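Local coordinates for protein probable porin (Pseudomonas aeruginosa, PDB 4FSP) that probably forms an outer-membrane beta-barrel channel of the OprD porin family for passage of small solutes across the outer membrane, at residues Y386-A389 against F390-D393; F312-A315 against G316-S319. All coordinates share one frame; numbering follows the deposited sequence.

Overall arrangement
Both interactions are tight reversals of the chain at the same rim of the porin barrel, with centres about 13 Å apart. Interaction 1 lies at the surface and joins strand 378-388 to strand 394-406. Interaction 2 is buried and brings a long loop into strand 318-327. Serine and aspartate side chains bind backbone N-H groups in 386-393. In 312-319 a type II turn is joined by a glutamate and a bridging water. The two touch where Phe390 CE1 packs 3.5 Å from Glu314 CG. Glu358 of strand 358-368 also lies between them, close to Tyr386, Ser388, Phe312 and Glu317.

Interaction 1. Residues Y386-A389 against F390-D393; sequences YRSA and FSRD
Ser388 OG sits over the centre of the Phe390 ring, 3.5 Å above its plane. The same oxygen accepts two backbone bonds, from Phe390 N and from Ser391 N, each at 3.2 Å. Ser388 places OG for this by turning it away from its own backbone N (chi1 179°). Tyr386 reaches along the turn with its ring edge. Ser391 OG and Arg392 O both lie near the ring plane, and Tyr386 OH is 2.8 Å from Ser391 OG. Tyr386 OH is hydrogen-bonded to Glu358 of the adjacent strand 358-368, and Ser388 OG has a weak hydrogen bond to the same acid. Asp393 folds back from the far end of the turn. Its OD1 takes the N-H of Ser388 at 3.0 Å, nearly straight at 170°, from above the carboxylate plane. Arg387 crosses Asp393 at about a right angle. Its CD lies 3.6 Å from Asp393 OD2, but no N-H points at that oxygen. Arg387 NH1 instead bonds to Tyr386 O and forms a salt bridge with Asp395. Two backbone bonds on Ser388 OG and one on Asp393 OD1 thus satisfy three N-H groups where regular strand pairing gives way to the turn.

Interaction 2. Residues F312-A315 against G316-S319; sequences FAEA and GESS
Glu317 swings CG away from its backbone N (chi1 -177°) and runs on extended, which carries its carboxylate across the turn to Phe312 and Glu314. There OE1 accepts a weak hydrogen bond from Glu314 N at 3.3 Å and lies 3.6 Å from Glu314 CB. The other oxygen, OE2, is 3.6 Å from CD2 of Phe312, with ring and carboxylate planes 50° apart. Beneath this side chain, a type II beta turn runs from Glu314 to Glu317. Glu317 N bonds to Glu314 O at 3.2 Å, and Gly316 takes the positive phi (80°) of the turn. A water joins the two arms: it bridges Phe312 O, Glu317 O and Ser319 OG. Ser319 OG also packs 3.8 Å from Phe312 CB. Glu314 leads its acid away from the turn to a salt bridge with Arg187, and Ser319 OG has a further hydrogen bond to Asn305. Glu317 OE2 lies close to Glu358 OE2, so one of these two acids may hold a proton. The turn feeds strand 318-327, which pairs with strands 278-288 and 336-346, while Phe312 rests on Glu358 and Glu360 of strand 358-368 and meets the ring of Phe343.

Interaction 1. Residues Y386-A389 against F390-D393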
loop_
_atom_site.group_PDB
_atom_site.type_symbol
_atom_site.label_atom_id
_atom_site.label_comp_id
_atom_site.label_asym_id
_atom_site.label_seq_id
_atom_site.Cartn_x
_atom_site.Cartn_y
_atom_site.Cartn_z
ATOM N N TYR A 386 17.261 1.469 11.812
ATOM C CA TYR A 386 17.272 0.064 11.402
ATOM C C TYR A 386 18.638 -0.571 11.612
ATOM O O TYR A 386 19.648 -0.087 11.102
ATOM C CB TYR A 386 16.869 -0.077 9.932
ATOM C CG TYR A 386 17.072 -1.467 9.356
ATOM C CD1 TYR A 386 16.256 -2.518 9.727
ATOM C CD2 TYR A 386 18.077 -1.718 8.430
ATOM C CE1 TYR A 386 16.431 -3.780 9.201
ATOM C CE2 TYR A 386 18.258 -2.987 7.889
ATOM C CZ TYR A 386 17.425 -4.012 8.280
ATOM O OH TYR A 386 17.580 -5.283 7.768
ATOM N N ARG A 387 18.645 -1.669 12.353
ATOM C CA ARG A 387 19.856 -2.407 12.640
ATOM C C ARG A 387 19.656 -3.851 12.202
ATOM O O ARG A 387 18.626 -4.460 12.505
ATOM C CB ARG A 387 20.156 -2.362 14.143
ATOM C CG ARG A 387 20.329 -0.963 14.699
ATOM C CD ARG A 387 21.543 -0.278 14.096
ATOM N NE ARG A 387 21.688 1.095 14.572
ATOM C CZ ARG A 387 21.340 2.173 13.876
ATOM N NH1 ARG A 387 20.822 2.045 12.657
ATOM N NH2 ARG A 387 21.510 3.382 14.401
ATOM N N SER A 388 20.638 -4.400 11.494
ATOM C CA SER A 388 20.565 -5.791 11.063
ATOM C C SER A 388 21.904 -6.518 11.173
ATOM O O SER A 388 22.967 -5.906 11.012
ATOM C CB SER A 388 20.032 -5.879 9.624
ATOM O OG SER A 388 19.973 -7.232 9.198
ATOM N N ALA A 389 21.850 -7.820 11.448
ATOM C CA ALA A 389 23.061 -8.640 11.465
ATOM C C ALA A 389 23.509 -9.023 10.056
ATOM O O ALA A 389 24.674 -9.324 9.839
ATOM C CB ALA A 389 22.847 -9.887 12.297
ATOM N N PHE A 390 22.581 -9.011 9.103
ATOM C CA PHE A 390 22.893 -9.501 7.763
ATOM C C PHE A 390 22.768 -8.484 6.633
ATOM O O PHE A 390 23.179 -8.760 5.505
ATOM C CB PHE A 390 22.040 -10.723 7.433
ATOM C CG PHE A 390 20.568 -10.513 7.649
ATOM C CD1 PHE A 390 19.797 -9.858 6.698
ATOM C CD2 PHE A 390 19.951 -10.986 8.802
ATOM C CE1 PHE A 390 18.429 -9.671 6.894
ATOM C CE2 PHE A 390 18.587 -10.803 9.008
ATOM C CZ PHE A 390 17.822 -10.146 8.049
ATOM N N SER A 391 22.189 -7.323 6.913
ATOM C CA SER A 391 22.177 -6.257 5.912
ATOM C C SER A 391 22.630 -4.934 6.508
ATOM O O SER A 391 22.881 -4.822 7.721
ATOM C CB SER A 391 20.810 -6.116 5.242
ATOM O OG SER A 391 19.844 -5.646 6.158
ATOM N N ARG A 392 22.739 -3.933 5.645
ATOM C CA ARG A 392 23.327 -2.660 6.027
ATOM C C ARG A 392 22.427 -1.868 6.966
ATOM O O ARG A 392 21.247 -1.631 6.667
ATOM C CB ARG A 392 23.671 -1.846 4.781
ATOM C CG ARG A 392 24.691 -2.554 3.885
ATOM C CD ARG A 392 25.053 -1.726 2.667
ATOM N NE ARG A 392 25.953 -0.627 3.003
ATOM C CZ ARG A 392 26.091 0.471 2.267
ATOM N NH1 ARG A 392 25.376 0.626 1.160
ATOM N NH2 ARG A 392 26.936 1.420 2.646
ATOM N N ASP A 393 22.996 -1.482 8.105
ATOM C CA ASP A 393 22.310 -0.640 9.078
ATOM C C ASP A 393 22.047 0.750 8.511
ATOM O O ASP A 393 22.864 1.290 7.756
ATOM C CB ASP A 393 23.147 -0.512 10.349
ATOM C CG ASP A 393 23.401 -1.845 11.018
ATOM O OD1 ASP A 393 22.983 -2.893 10.473
ATOM O OD2 ASP A 393 24.036 -1.836 12.087
#

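Interaction 2. Residues F312-A315 against G316-S319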
loop_
_atom_site.group_PDB
_atom_site.type_symbol
_atom_site.label_atom_id
_atom_site.label_comp_id
_atom_site.label_asym_id
_atom_site.label_seq_id
_atom_site.Cartn_x
_atom_site.Cartn_y
_atom_site.Cartn_z
ATOM N N PHE A 312 10.885 -7.165 7.177
ATOM C CA PHE A 312 11.027 -8.356 7.998
ATOM C C PHE A 312 10.509 -9.580 7.274
ATOM O O PHE A 312 9.660 -10.304 7.797
ATOM C CB PHE A 312 10.303 -8.136 9.331
ATOM C CG PHE A 312 10.901 -7.013 10.128
ATOM C CD1 PHE A 312 10.531 -5.694 9.879
ATOM C CD2 PHE A 312 11.880 -7.267 11.086
ATOM C CE1 PHE A 312 11.105 -4.646 10.585
ATOM C CE2 PHE A 312 12.460 -6.219 11.800
ATOM C CZ PHE A 312 12.086 -4.909 11.539
ATOM N N ALA A 313 11.022 -9.787 6.064
ATOM C CA ALA A 313 10.502 -10.815 5.173
ATOM C C ALA A 313 11.599 -11.658 4.531
ATOM O O ALA A 313 11.437 -12.133 3.408
ATOM C CB ALA A 313 9.596 -10.197 4.099
ATOM N N GLU A 314 12.706 -11.838 5.247
ATOM C CA GLU A 314 13.711 -12.818 4.864
ATOM C C GLU A 314 13.156 -14.218 5.055
ATOM O O GLU A 314 12.264 -14.429 5.883
ATOM C CB GLU A 314 14.968 -12.670 5.723
ATOM C CG GLU A 314 15.705 -11.372 5.495
ATOM C CD GLU A 314 16.192 -11.230 4.069
ATOM O OE1 GLU A 314 16.856 -12.167 3.571
ATOM O OE2 GLU A 314 15.901 -10.188 3.436
ATOM N N ALA A 315 13.675 -15.167 4.282
ATOM C CA ALA A 315 13.332 -16.569 4.468
ATOM C C ALA A 315 13.501 -16.942 5.944
ATOM O O ALA A 315 14.489 -16.552 6.579
ATOM C CB ALA A 315 14.229 -17.448 3.591
ATOM N N GLY A 316 12.527 -17.655 6.507
ATOM C CA GLY A 316 12.678 -18.180 7.854
ATOM C C GLY A 316 12.426 -17.210 8.992
ATOM O O GLY A 316 12.317 -17.623 10.156
ATOM N N GLU A 317 12.296 -15.924 8.673
ATOM C CA GLU A 317 12.236 -14.901 9.719
ATOM C C GLU A 317 10.880 -14.736 10.439
ATOM O O GLU A 317 9.816 -14.582 9.815
ATOM C CB GLU A 317 12.696 -13.553 9.167
ATOM C CG GLU A 317 12.735 -12.443 10.210
ATOM C CD GLU A 317 13.278 -11.136 9.642
ATOM O OE1 GLU A 317 13.312 -10.985 8.394
ATOM O OE2 GLU A 317 13.679 -10.267 10.448
ATOM N N SER A 318 10.956 -14.762 11.767
ATOM C CA SER A 318 9.851 -14.424 12.661
ATOM C C SER A 318 10.069 -13.020 13.202
ATOM O O SER A 318 11.209 -12.639 13.481
ATOM C CB SER A 318 9.849 -15.372 13.866
ATOM O OG SER A 318 9.434 -16.668 13.489
ATOM N N SER A 319 8.990 -12.261 13.395
ATOM C CA SER A 319 9.122 -10.915 13.957
ATOM C C SER A 319 7.919 -10.499 14.800
ATOM O O SER A 319 6.789 -10.955 14.561
ATOM C CB SER A 319 9.337 -9.894 12.832
ATOM O OG SER A 319 8.223 -9.897 11.948
HETATM O O HOH W 1 8.878 -11.927 10.032
#